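Local coordinates for protein VP5 (PDB 6QGI) that probably drives fusion of the envelope of a haloarchaeal pleomorphic virus with the membrane of its host cell, at residues 23-28 against 114-119; 164-169 against 176-181; 315-320 against 344-349; 331-336 against 442-447. All blocks are in the same frame, centred on the assembly; numbering follows the deposited sequence.

Contact 1. Residues 23-28 against 114-119; sequences FEIVGS and LKTWNE
I25 and E119 carry most of this contact, in which the extended loop 23-28 runs past one side of the helix at 114-119. The apolar part is the side chain of I25. Its CG1 lies against T116 OG1 at 3.7 Å, and its CG2 branch meets E119 CB at 3.9 Å, filling the groove between residues one helical turn apart. T116 OG1 itself is bonded to N112 O in the preceding turn, leaving its contact with I25 as plain packing. The end of I25 also comes up to K115, but too closely in the model to be trusted. The polar part belongs to E119. A bend at chi2 (56°) folds its chain toward the loop, passing CG by V26 O at 3.4 Å and bringing OE2 to S28 N at 2.9 Å. This hydrogen bond reaches OE2 on its anti side, 15° out of the carboxylate plane. R51 of helix 37-60 touches the E119 side chain and bonds to V26 O, tying both partners to a second helix. The arrangement is that of an irregular connector strapped along helix 91-133, within the N-terminal region of the envelope protein, on its way from strand 11-13 into helix 37-60.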
loop_
_atom_site.group_PDB
_atom_site.type_symbol
_atom_site.label_atom_id
_atom_site.label_comp_id
_atom_site.label_asym_id
_atom_site.label_seq_id
_atom_site.Cartn_x
_atom_site.Cartn_y
_atom_site.Cartn_z
ATOM N N PHE A 23 -4.825 -11.617 -5.805
ATOM C CA PHE A 23 -5.025 -10.192 -6.066
ATOM C C PHE A 23 -4.743 -9.834 -7.520
ATOM O O PHE A 23 -3.908 -10.474 -8.164
ATOM C CB PHE A 23 -4.111 -9.376 -5.134
ATOM C CG PHE A 23 -4.638 -8.052 -4.623
ATOM C CD1 PHE A 23 -5.922 -7.951 -4.091
ATOM C CD2 PHE A 23 -3.821 -6.925 -4.592
ATOM C CE1 PHE A 23 -6.401 -6.729 -3.607
ATOM C CE2 PHE A 23 -4.298 -5.706 -4.094
ATOM C CZ PHE A 23 -5.582 -5.619 -3.600
ATOM N N GLU A 24 -5.439 -8.806 -8.036
ATOM C CA GLU A 24 -5.243 -8.341 -9.406
ATOM C C GLU A 24 -4.051 -7.404 -9.443
ATOM O O GLU A 24 -4.089 -6.323 -8.846
ATOM C CB GLU A 24 -6.507 -7.664 -9.957
ATOM C CG GLU A 24 -7.637 -8.645 -10.231
ATOM C CD GLU A 24 -8.944 -8.058 -10.730
ATOM O OE1 GLU A 24 -9.082 -6.813 -10.761
ATOM O OE2 GLU A 24 -9.836 -8.856 -11.099
ATOM N N ILE A 25 -2.971 -7.843 -10.103
ATOM C CA ILE A 25 -1.736 -7.068 -10.213
ATOM C C ILE A 25 -1.864 -6.079 -11.386
ATOM O O ILE A 25 -2.441 -6.409 -12.426
ATOM C CB ILE A 25 -0.488 -8.006 -10.312
ATOM C CG1 ILE A 25 -0.195 -8.625 -8.921
ATOM C CG2 ILE A 25 0.763 -7.275 -10.843
ATOM C CD1 ILE A 25 0.557 -9.836 -8.913
ATOM N N VAL A 26 -1.344 -4.853 -11.183
ATOM C CA VAL A 26 -1.325 -3.771 -12.168
ATOM C C VAL A 26 -0.363 -4.183 -13.293
ATOM O O VAL A 26 0.848 -4.289 -13.069
ATOM C CB VAL A 26 -0.944 -2.410 -11.515
ATOM C CG1 VAL A 26 -0.802 -1.305 -12.555
ATOM C CG2 VAL A 26 -1.954 -2.010 -10.438
ATOM N N GLY A 27 -0.929 -4.438 -14.475
ATOM C CA GLY A 27 -0.202 -4.862 -15.665
ATOM C C GLY A 27 0.847 -3.877 -16.131
ATOM O O GLY A 27 0.735 -2.672 -15.873
ATOM N N SER A 28 1.886 -4.406 -16.809
ATOM C CA SER A 28 3.005 -3.648 -17.370
ATOM C C SER A 28 2.485 -2.549 -18.313
ATOM O O SER A 28 1.608 -2.807 -19.135
ATOM C CB SER A 28 3.960 -4.593 -18.095
ATOM O OG SER A 28 4.839 -3.958 -19.008
ATOM N N LEU A 114 5.454 -12.257 -5.581
ATOM C CA LEU A 114 6.415 -12.499 -6.658
ATOM C C LEU A 114 5.874 -12.072 -8.021
ATOM O O LEU A 114 6.672 -11.663 -8.862
ATOM C CB LEU A 114 6.880 -13.964 -6.689
ATOM C CG LEU A 114 7.654 -14.416 -5.443
ATOM C CD1 LEU A 114 7.859 -15.910 -5.420
ATOM C CD2 LEU A 114 8.941 -13.626 -5.264
ATOM N N LYS A 115 4.539 -12.102 -8.223
ATOM C CA LYS A 115 3.908 -11.647 -9.466
ATOM C C LYS A 115 4.049 -10.125 -9.601
ATOM O O LYS A 115 4.236 -9.618 -10.708
ATOM C CB LYS A 115 2.433 -12.057 -9.520
ATOM C CG LYS A 115 2.168 -13.449 -10.046
ATOM C CD LYS A 115 0.686 -13.790 -9.999
ATOM C CE LYS A 115 0.453 -15.281 -10.061
ATOM N NZ LYS A 115 0.820 -15.850 -11.387
ATOM N N THR A 116 3.976 -9.410 -8.458
ATOM C CA THR A 116 4.134 -7.956 -8.356
ATOM C C THR A 116 5.553 -7.578 -8.792
ATOM O O THR A 116 5.708 -6.591 -9.514
ATOM C CB THR A 116 3.819 -7.481 -6.927
ATOM O OG1 THR A 116 2.531 -7.956 -6.547
ATOM C CG2 THR A 116 3.868 -5.959 -6.772
ATOM N N TRP A 117 6.570 -8.379 -8.380
ATOM C CA TRP A 117 7.980 -8.202 -8.746
ATOM C C TRP A 117 8.174 -8.566 -10.223
ATOM O O TRP A 117 8.877 -7.847 -10.933
ATOM C CB TRP A 117 8.915 -9.047 -7.841
ATOM C CG TRP A 117 10.374 -8.987 -8.224
ATOM C CD1 TRP A 117 11.041 -9.852 -9.040
ATOM C CD2 TRP A 117 11.345 -8.017 -7.794
ATOM N NE1 TRP A 117 12.362 -9.480 -9.151
ATOM C CE2 TRP A 117 12.574 -8.353 -8.402
ATOM C CE3 TRP A 117 11.292 -6.886 -6.963
ATOM C CZ2 TRP A 117 13.742 -7.605 -8.200
ATOM C CZ3 TRP A 117 12.452 -6.149 -6.762
ATOM C CH2 TRP A 117 13.660 -6.515 -7.369
ATOM N N ASN A 118 7.555 -9.677 -10.678
ATOM C CA ASN A 118 7.627 -10.163 -12.060
ATOM C C ASN A 118 7.076 -9.137 -13.049
ATOM O O ASN A 118 7.739 -8.866 -14.054
ATOM C CB ASN A 118 6.906 -11.499 -12.205
ATOM C CG ASN A 118 7.663 -12.645 -11.593
ATOM O OD1 ASN A 118 8.797 -12.492 -11.131
ATOM N ND2 ASN A 118 7.045 -13.816 -11.555
ATOM N N GLU A 119 5.925 -8.507 -12.731
ATOM C CA GLU A 119 5.318 -7.469 -13.573
ATOM C C GLU A 119 6.215 -6.240 -13.669
ATOM O O GLU A 119 6.236 -5.590 -14.713
ATOM C CB GLU A 119 3.923 -7.068 -13.064
ATOM C CG GLU A 119 2.972 -6.655 -14.181
ATOM C CD GLU A 119 2.742 -7.661 -15.298
ATOM O OE1 GLU A 119 2.722 -8.880 -15.017
ATOM O OE2 GLU A 119 2.576 -7.225 -16.459
#

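Contact 2. Residues 164-169 against 176-181; sequences TDATSF and TMSVGT
T181 OG1 is gripped twice: it donates to D165 O at 2.8 Å and takes a bond from N159 ND2. The hydroxyl stands above the plane of the D165 carbonyl, 45° out of it. T181 places OG1 between its backbone N and carbonyl carbon (chi1 64°), which turns it toward the loop; the side chains of T181 and T167 cross at about a right angle, T181 CG2 3.3 Å from T167 OG1. T167 OG1 has its polar partner elsewhere, in D194 OD2. From here the two backbones run antiparallel. T167 pairs with V179 through a nearly straight bond of 2.8 Å from V179 N to T167 O and a weak, bent return bond from T167 N to V179 O. F169 and M177 form the next hydrogen-bonded pair, with F169 N to M177 O at 2.8 Å and M177 N to F169 O at 2.9 Å. Between them sits the non-hydrogen-bonded pair S168 and S178, where S178 CA lies 3.4 Å from T167 O in a CA-H...O contact. A166 CB covers V179 O at 3.3 Å and also touches S178 OG, a hydroxyl bonded to G162 N. T167, F169, M177 and V179 share one face of the ladder, and F169 CB touches V179 CG2 at 4.2 Å. The F169 ring and the extended M177 chain then lead away from each other's strand, onto L114 and K115 of helix 91-133. Two neighbouring strands, 167-170 and 176-186, thus make a beta hairpin laid with its apolar face on that long helix.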
loop_
_atom_site.group_PDB
_atom_site.type_symbol
_atom_site.label_atom_id
_atom_site.label_comp_id
_atom_site.label_asym_id
_atom_site.label_seq_id
_atom_site.Cartn_x
_atom_site.Cartn_y
_atom_site.Cartn_z
ATOM N N THR A 164 15.851 -17.610 -19.275
ATOM C CA THR A 164 16.933 -18.477 -18.792
ATOM C C THR A 164 17.672 -17.876 -17.583
ATOM O O THR A 164 18.244 -18.632 -16.791
ATOM C CB THR A 164 17.914 -18.824 -19.919
ATOM O OG1 THR A 164 18.276 -17.645 -20.638
ATOM C CG2 THR A 164 17.351 -19.868 -20.871
ATOM N N ASP A 165 17.629 -16.540 -17.420
ATOM C CA ASP A 165 18.305 -15.872 -16.315
ATOM C C ASP A 165 17.328 -15.487 -15.176
ATOM O O ASP A 165 17.719 -14.783 -14.240
ATOM C CB ASP A 165 19.107 -14.670 -16.824
ATOM C CG ASP A 165 20.281 -15.086 -17.688
ATOM O OD1 ASP A 165 21.282 -15.587 -17.128
ATOM O OD2 ASP A 165 20.194 -14.926 -18.924
ATOM N N ALA A 166 16.083 -16.006 -15.227
ATOM C CA ALA A 166 15.082 -15.831 -14.173
ATOM C C ALA A 166 15.239 -16.971 -13.168
ATOM O O ALA A 166 15.493 -18.109 -13.570
ATOM C CB ALA A 166 13.680 -15.815 -14.762
ATOM N N THR A 167 15.134 -16.670 -11.864
ATOM C CA THR A 167 15.302 -17.664 -10.790
ATOM C C THR A 167 14.036 -18.517 -10.648
ATOM O O THR A 167 12.952 -18.079 -11.020
ATOM C CB THR A 167 15.665 -16.957 -9.463
ATOM O OG1 THR A 167 16.597 -15.906 -9.722
ATOM C CG2 THR A 167 16.263 -17.904 -8.423
ATOM N N SER A 168 14.183 -19.747 -10.139
ATOM C CA SER A 168 13.055 -20.644 -9.902
ATOM C C SER A 168 12.847 -20.763 -8.398
ATOM O O SER A 168 13.767 -21.150 -7.673
ATOM C CB SER A 168 13.292 -22.004 -10.547
ATOM O OG SER A 168 12.089 -22.754 -10.578
ATOM N N PHE A 169 11.661 -20.364 -7.924
ATOM C CA PHE A 169 11.319 -20.382 -6.505
ATOM C C PHE A 169 10.299 -21.466 -6.199
ATOM O O PHE A 169 9.281 -21.572 -6.882
ATOM C CB PHE A 169 10.789 -19.007 -6.058
ATOM C CG PHE A 169 10.362 -18.937 -4.607
ATOM C CD1 PHE A 169 11.303 -18.800 -3.592
ATOM C CD2 PHE A 169 9.018 -18.997 -4.254
ATOM C CE1 PHE A 169 10.908 -18.738 -2.256
ATOM C CE2 PHE A 169 8.626 -18.915 -2.917
ATOM C CZ PHE A 169 9.573 -18.783 -1.928
ATOM N N THR A 176 6.618 -24.956 -8.361
ATOM C CA THR A 176 7.687 -24.018 -8.719
ATOM C C THR A 176 7.136 -22.825 -9.508
ATOM O O THR A 176 6.181 -22.963 -10.281
ATOM C CB THR A 176 8.814 -24.711 -9.485
ATOM O OG1 THR A 176 8.259 -25.479 -10.554
ATOM C CG2 THR A 176 9.671 -25.595 -8.589
ATOM N N MET A 177 7.742 -21.655 -9.290
ATOM C CA MET A 177 7.382 -20.394 -9.923
ATOM C C MET A 177 8.646 -19.681 -10.402
ATOM O O MET A 177 9.608 -19.580 -9.640
ATOM C CB MET A 177 6.611 -19.518 -8.920
ATOM C CG MET A 177 6.037 -18.262 -9.520
ATOM S SD MET A 177 5.309 -17.180 -8.282
ATOM C CE MET A 177 4.753 -15.890 -9.323
ATOM N N SER A 178 8.646 -19.187 -11.647
ATOM C CA SER A 178 9.785 -18.443 -12.177
ATOM C C SER A 178 9.677 -16.981 -11.731
ATOM O O SER A 178 8.603 -16.386 -11.842
ATOM C CB SER A 178 9.850 -18.551 -13.698
ATOM O OG SER A 178 11.059 -18.007 -14.201
ATOM N N VAL A 179 10.757 -16.425 -11.167
ATOM C CA VAL A 179 10.776 -15.039 -10.700
ATOM C C VAL A 179 11.790 -14.251 -11.525
ATOM O O VAL A 179 12.935 -14.688 -11.698
ATOM C CB VAL A 179 11.022 -14.893 -9.170
ATOM C CG1 VAL A 179 11.106 -13.419 -8.752
ATOM C CG2 VAL A 179 9.932 -15.602 -8.373
ATOM N N GLY A 180 11.333 -13.100 -12.025
ATOM C CA GLY A 180 12.113 -12.180 -12.838
ATOM C C GLY A 180 13.311 -11.625 -12.101
ATOM O O GLY A 180 13.251 -11.436 -10.882
ATOM N N THR A 181 14.425 -11.393 -12.830
ATOM C CA THR A 181 15.639 -10.864 -12.208
ATOM C C THR A 181 16.105 -9.566 -12.843
ATOM O O THR A 181 15.996 -9.384 -14.058
ATOM C CB THR A 181 16.805 -11.871 -12.225
ATOM O OG1 THR A 181 17.200 -12.151 -13.569
ATOM C CG2 THR A 181 16.511 -13.137 -11.452
#

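Contact 3. Residues 315-320 against 344-349; sequences PGTFAL and YFTADM
T317 and T346 exchange both of their backbone bonds across two antiparallel strands, T317 N to T346 O at 2.9 Å and T346 N to T317 O at the same length. A319 and Y344 make the next hydrogen-bonded pair. There Y344 N reaches A319 O at 2.8 Å, whereas A319 N comes to Y344 O at 3.1 Å from well above the carbonyl plane, 50° out of it. On the face of these four residues, A319 CB rests on Y344 CB at 3.7 Å. The polar ends on this face find their partners farther off: T317 OG1 with Y493 OH, T346 OG1 with T436 OG1, and Y344 OH with N62 OD1. On the other face two phenylalanines meet: F318 and F345, a non-hydrogen-bonded pair, form an edge-to-face stack with planes at 63° and centroids 4.9 Å apart. The edge belongs to F345, whose CD1 stands over the F318 face toward its rim, 3.6 Å from F318 CE1. With CG anti to the backbone N (chi1 -161°), the F345 ring also reaches along the opposite strand, and its CZ lies 3.3 Å from G316 N. The bare backbone of G316 is what lets the ring come so close. A347 CB touches P315 O. I305 of strand 301-307 packs on both phenylalanines, L439 on F318. The chemistry is thus divided: the ladder pairs the peptides of four residues, flanking strands take those of F318 (D298) and F345 (I437), and one face holds hydrocarbon while the other sends its hydroxyls outside the pair.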
loop_
_atom_site.group_PDB
_atom_site.type_symbol
_atom_site.label_atom_id
_atom_site.label_comp_id
_atom_site.label_asym_id
_atom_site.label_seq_id
_atom_site.Cartn_x
_atom_site.Cartn_y
_atom_site.Cartn_z
ATOM N N PRO A 315 -11.108 13.994 7.950
ATOM C CA PRO A 315 -11.720 13.235 9.057
ATOM C C PRO A 315 -11.731 11.722 8.789
ATOM O O PRO A 315 -12.137 11.287 7.710
ATOM C CB PRO A 315 -13.144 13.799 9.124
ATOM C CG PRO A 315 -13.399 14.415 7.756
ATOM C CD PRO A 315 -12.125 14.401 6.957
ATOM N N GLY A 316 -11.306 10.932 9.767
ATOM C CA GLY A 316 -11.285 9.481 9.613
ATOM C C GLY A 316 -10.858 8.680 10.824
ATOM O O GLY A 316 -10.543 9.233 11.880
ATOM N N THR A 317 -10.856 7.353 10.663
ATOM C CA THR A 317 -10.500 6.399 11.715
ATOM C C THR A 317 -9.083 5.862 11.513
ATOM O O THR A 317 -8.608 5.742 10.377
ATOM C CB THR A 317 -11.520 5.255 11.781
ATOM O OG1 THR A 317 -11.756 4.757 10.464
ATOM C CG2 THR A 317 -12.838 5.678 12.428
ATOM N N PHE A 318 -8.422 5.532 12.637
ATOM C CA PHE A 318 -7.058 5.024 12.686
ATOM C C PHE A 318 -6.966 3.511 12.818
ATOM O O PHE A 318 -7.812 2.853 13.436
ATOM C CB PHE A 318 -6.291 5.638 13.863
ATOM C CG PHE A 318 -5.823 7.058 13.691
ATOM C CD1 PHE A 318 -4.716 7.352 12.904
ATOM C CD2 PHE A 318 -6.437 8.095 14.381
ATOM C CE1 PHE A 318 -4.258 8.665 12.779
ATOM C CE2 PHE A 318 -5.977 9.405 14.258
ATOM C CZ PHE A 318 -4.892 9.681 13.458
ATOM N N ALA A 319 -5.877 2.988 12.256
ATOM C CA ALA A 319 -5.450 1.603 12.308
ATOM C C ALA A 319 -3.958 1.610 12.567
ATOM O O ALA A 319 -3.230 2.388 11.940
ATOM C CB ALA A 319 -5.784 0.888 11.008
ATOM N N LEU A 320 -3.513 0.831 13.551
ATOM C CA LEU A 320 -2.097 0.757 13.888
ATOM C C LEU A 320 -1.631 -0.670 13.798
ATOM O O LEU A 320 -2.296 -1.546 14.350
ATOM C CB LEU A 320 -1.845 1.294 15.311
ATOM C CG LEU A 320 -2.029 2.791 15.604
ATOM C CD1 LEU A 320 -1.554 3.099 16.990
ATOM C CD2 LEU A 320 -1.198 3.657 14.698
ATOM N N TYR A 344 -2.240 3.567 9.548
ATOM C CA TYR A 344 -3.244 3.569 8.491
ATOM C C TYR A 344 -4.374 4.537 8.866
ATOM O O TYR A 344 -4.579 4.821 10.050
ATOM C CB TYR A 344 -3.763 2.153 8.188
ATOM C CG TYR A 344 -2.683 1.233 7.661
ATOM C CD1 TYR A 344 -2.289 1.281 6.328
ATOM C CD2 TYR A 344 -2.023 0.345 8.504
ATOM C CE1 TYR A 344 -1.267 0.468 5.845
ATOM C CE2 TYR A 344 -1.010 -0.484 8.029
ATOM C CZ TYR A 344 -0.633 -0.417 6.698
ATOM O OH TYR A 344 0.357 -1.235 6.216
ATOM N N PHE A 345 -5.042 5.109 7.851
ATOM C CA PHE A 345 -6.113 6.078 8.060
ATOM C C PHE A 345 -7.213 5.885 7.019
ATOM O O PHE A 345 -6.989 6.118 5.828
ATOM C CB PHE A 345 -5.555 7.515 8.029
ATOM C CG PHE A 345 -6.435 8.578 8.650
ATOM C CD1 PHE A 345 -6.578 8.667 10.032
ATOM C CD2 PHE A 345 -7.068 9.530 7.858
ATOM C CE1 PHE A 345 -7.368 9.665 10.607
ATOM C CE2 PHE A 345 -7.856 10.531 8.434
ATOM C CZ PHE A 345 -7.992 10.598 9.805
ATOM N N THR A 346 -8.388 5.408 7.476
ATOM C CA THR A 346 -9.562 5.177 6.638
ATOM C C THR A 346 -10.408 6.433 6.701
ATOM O O THR A 346 -10.904 6.790 7.772
ATOM C CB THR A 346 -10.312 3.920 7.083
ATOM O OG1 THR A 346 -9.382 2.839 7.174
ATOM C CG2 THR A 346 -11.459 3.558 6.140
ATOM N N ALA A 347 -10.540 7.125 5.563
ATOM C CA ALA A 347 -11.272 8.384 5.480
ATOM C C ALA A 347 -11.989 8.557 4.162
ATOM O O ALA A 347 -11.608 7.962 3.156
ATOM C CB ALA A 347 -10.306 9.541 5.673
ATOM N N ASP A 348 -13.014 9.417 4.168
ATOM C CA ASP A 348 -13.749 9.774 2.962
ATOM C C ASP A 348 -12.974 10.916 2.308
ATOM O O ASP A 348 -12.999 12.051 2.806
ATOM C CB ASP A 348 -15.214 10.151 3.271
ATOM C CG ASP A 348 -16.046 10.505 2.050
ATOM O OD1 ASP A 348 -15.508 10.450 0.932
ATOM O OD2 ASP A 348 -17.235 10.838 2.219
ATOM N N MET A 349 -12.254 10.595 1.208
ATOM C CA MET A 349 -11.421 11.535 0.450
ATOM C C MET A 349 -12.232 12.707 -0.094
ATOM O O MET A 349 -11.665 13.766 -0.357
ATOM C CB MET A 349 -10.680 10.828 -0.700
ATOM C CG MET A 349 -9.699 9.764 -0.229
ATOM S SD MET A 349 -8.377 10.401 0.829
ATOM C CE MET A 349 -8.395 9.182 2.139
#

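Contact 4. Residues 331-336 against 442-447; sequences GKTYDP and SFTIDK
Y334 CB sits over the face of the F443 ring, a CH-pi contact 4.1 Å from the ring centroid and 28° off the normal. F443 holds CG between its backbone N and carbonyl carbon (chi1 65°), which swings the ring across to the shorter strand. P336 CG meets the ring at its edge, 4.2 Å from F443 CE1, and on the other side of the centre Y334 CE2 touches I445 CD1 at 3.7 Å. I305 of strand 301-307 packs on F443 and I445 alike, while Y334 OH is bonded to E329 N. Around this core runs the backbone ladder. Y334 N points almost straight at F443 O, 2.8 Å away, and F443 N returns a longer bond to Y334 O. Beyond, I445 faces two residues at once: G331 N donates to I445 O at 2.7 Å while I445 N donates to K332 O, and the positive phi of G331 completes a G1 beta bulge. The outer edge is hydroxylic. T333 OG1 and T444 OG1 share a hydrogen bond of 2.9 Å, and S442 OG adds a weak one to D335 OD1 at 3.3 Å, an oxygen that is also bonded to S337 OG. The strip is therefore two-sided, F443 and I445 turned to strand 301-307 with Y334 beside them on F339, the threonine pair on the exposed side, consistent with an edge strand held mainly by backbone bonds.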
loop_
_atom_site.group_PDB
_atom_site.type_symbol
_atom_site.label_atom_id
_atom_site.label_comp_id
_atom_site.label_asym_id
_atom_site.label_seq_id
_atom_site.Cartn_x
_atom_site.Cartn_y
_atom_site.Cartn_z
ATOM N N GLY A 331 -5.107 16.836 20.036
ATOM C CA GLY A 331 -4.267 18.029 20.129
ATOM C C GLY A 331 -2.778 17.795 19.939
ATOM O O GLY A 331 -2.001 18.755 19.897
ATOM N N LYS A 332 -2.373 16.519 19.820
ATOM C CA LYS A 332 -0.976 16.113 19.705
ATOM C C LYS A 332 -0.528 15.913 18.257
ATOM O O LYS A 332 -1.321 15.540 17.386
ATOM C CB LYS A 332 -0.721 14.825 20.513
ATOM C CG LYS A 332 -0.960 14.950 22.019
ATOM C CD LYS A 332 0.057 15.857 22.714
ATOM C CE LYS A 332 -0.201 15.974 24.198
ATOM N NZ LYS A 332 0.707 16.960 24.844
ATOM N N THR A 333 0.760 16.180 18.014
ATOM C CA THR A 333 1.402 16.022 16.715
ATOM C C THR A 333 2.182 14.707 16.718
ATOM O O THR A 333 2.950 14.451 17.650
ATOM C CB THR A 333 2.299 17.220 16.416
ATOM O OG1 THR A 333 1.520 18.421 16.363
ATOM C CG2 THR A 333 3.079 17.037 15.146
ATOM N N TYR A 334 2.008 13.896 15.665
ATOM C CA TYR A 334 2.653 12.598 15.562
ATOM C C TYR A 334 3.481 12.482 14.314
ATOM O O TYR A 334 3.073 12.940 13.245
ATOM C CB TYR A 334 1.610 11.480 15.611
ATOM C CG TYR A 334 0.971 11.353 16.973
ATOM C CD1 TYR A 334 1.623 10.686 18.010
ATOM C CD2 TYR A 334 -0.260 11.939 17.247
ATOM C CE1 TYR A 334 1.056 10.593 19.278
ATOM C CE2 TYR A 334 -0.840 11.847 18.511
ATOM C CZ TYR A 334 -0.175 11.176 19.523
ATOM O OH TYR A 334 -0.717 11.094 20.776
ATOM N N ASP A 335 4.667 11.892 14.477
ATOM C CA ASP A 335 5.603 11.644 13.402
ATOM C C ASP A 335 5.589 10.149 13.148
ATOM O O ASP A 335 6.077 9.373 13.980
ATOM C CB ASP A 335 7.006 12.181 13.726
ATOM C CG ASP A 335 7.976 12.173 12.551
ATOM O OD1 ASP A 335 7.531 11.915 11.407
ATOM O OD2 ASP A 335 9.183 12.416 12.776
ATOM N N PRO A 336 4.978 9.709 12.031
ATOM C CA PRO A 336 4.884 8.260 11.784
ATOM C C PRO A 336 6.232 7.588 11.552
ATOM O O PRO A 336 6.353 6.386 11.753
ATOM C CB PRO A 336 3.984 8.133 10.564
ATOM C CG PRO A 336 3.765 9.488 10.072
ATOM C CD PRO A 336 4.347 10.506 10.962
ATOM N N SER A 442 4.199 13.841 9.024
ATOM C CA SER A 442 3.671 14.328 10.287
ATOM C C SER A 442 2.261 14.904 10.138
ATOM O O SER A 442 1.890 15.421 9.079
ATOM C CB SER A 442 4.603 15.365 10.890
ATOM O OG SER A 442 5.802 14.780 11.364
ATOM N N PHE A 443 1.473 14.755 11.204
ATOM C CA PHE A 443 0.076 15.161 11.282
ATOM C C PHE A 443 -0.313 15.474 12.726
ATOM O O PHE A 443 0.260 14.909 13.662
ATOM C CB PHE A 443 -0.838 14.043 10.714
ATOM C CG PHE A 443 -0.825 12.754 11.507
ATOM C CD1 PHE A 443 0.145 11.781 11.274
ATOM C CD2 PHE A 443 -1.766 12.522 12.504
ATOM C CE1 PHE A 443 0.178 10.605 12.036
ATOM C CE2 PHE A 443 -1.733 11.347 13.261
ATOM C CZ PHE A 443 -0.768 10.392 13.015
ATOM N N THR A 444 -1.323 16.331 12.896
ATOM C CA THR A 444 -1.824 16.718 14.211
ATOM C C THR A 444 -3.309 16.370 14.311
ATOM O O THR A 444 -4.078 16.703 13.410
ATOM C CB THR A 444 -1.562 18.220 14.462
ATOM O OG1 THR A 444 -0.221 18.547 14.086
ATOM C CG2 THR A 444 -1.819 18.630 15.911
ATOM N N ILE A 445 -3.709 15.712 15.406
ATOM C CA ILE A 445 -5.108 15.375 15.653
ATOM C C ILE A 445 -5.764 16.642 16.208
ATOM O O ILE A 445 -5.499 17.006 17.345
ATOM C CB ILE A 445 -5.251 14.138 16.592
ATOM C CG1 ILE A 445 -4.577 12.890 15.975
ATOM C CG2 ILE A 445 -6.718 13.867 16.903
ATOM C CD1 ILE A 445 -4.239 11.789 16.937
ATOM N N ASP A 446 -6.551 17.354 15.390
ATOM C CA ASP A 446 -7.217 18.587 15.823
ATOM C C ASP A 446 -8.387 18.290 16.750
ATOM O O ASP A 446 -8.710 19.118 17.607
ATOM C CB ASP A 446 -7.709 19.402 14.618
ATOM C CG ASP A 446 -6.627 20.042 13.766
ATOM O OD1 ASP A 446 -5.452 20.075 14.209
ATOM O OD2 ASP A 446 -6.958 20.528 12.666
ATOM N N LYS A 447 -9.025 17.111 16.572
ATOM C CA LYS A 447 -10.178 16.656 17.348
ATOM C C LYS A 447 -10.346 15.132 17.269
ATOM O O LYS A 447 -9.993 14.520 16.262
ATOM C CB LYS A 447 -11.455 17.342 16.823
ATOM C CG LYS A 447 -12.564 17.517 17.855
ATOM C CD LYS A 447 -13.961 17.280 17.267
ATOM C CE LYS A 447 -14.513 18.423 16.443
ATOM N NZ LYS A 447 -15.777 18.037 15.759
#

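How the contacts relate
Contact 3 is the buried one, contact 2 is partly buried, and contacts 1 and 4 lie at the surface. Contacts 1 and 2 belong to the N-terminal part and meet at helix 91-133, which carries one segment of contact 1 and on which the hairpin of contact 2 packs, with W117 and N118 bonded to the backbone of G180. Contacts 3 and 4 lie on the other side of the chain's centre and join through F318, which packs on F443 and I445; their segments alternate along the chain. Contacts 2, 3 and 4 are antiparallel strand pairings; an edge-to-face ring pair marks contact 3 and a CH-pi contact marks contact 4, whereas contact 1 ties loop to helix through one carboxylate and an isoleucine.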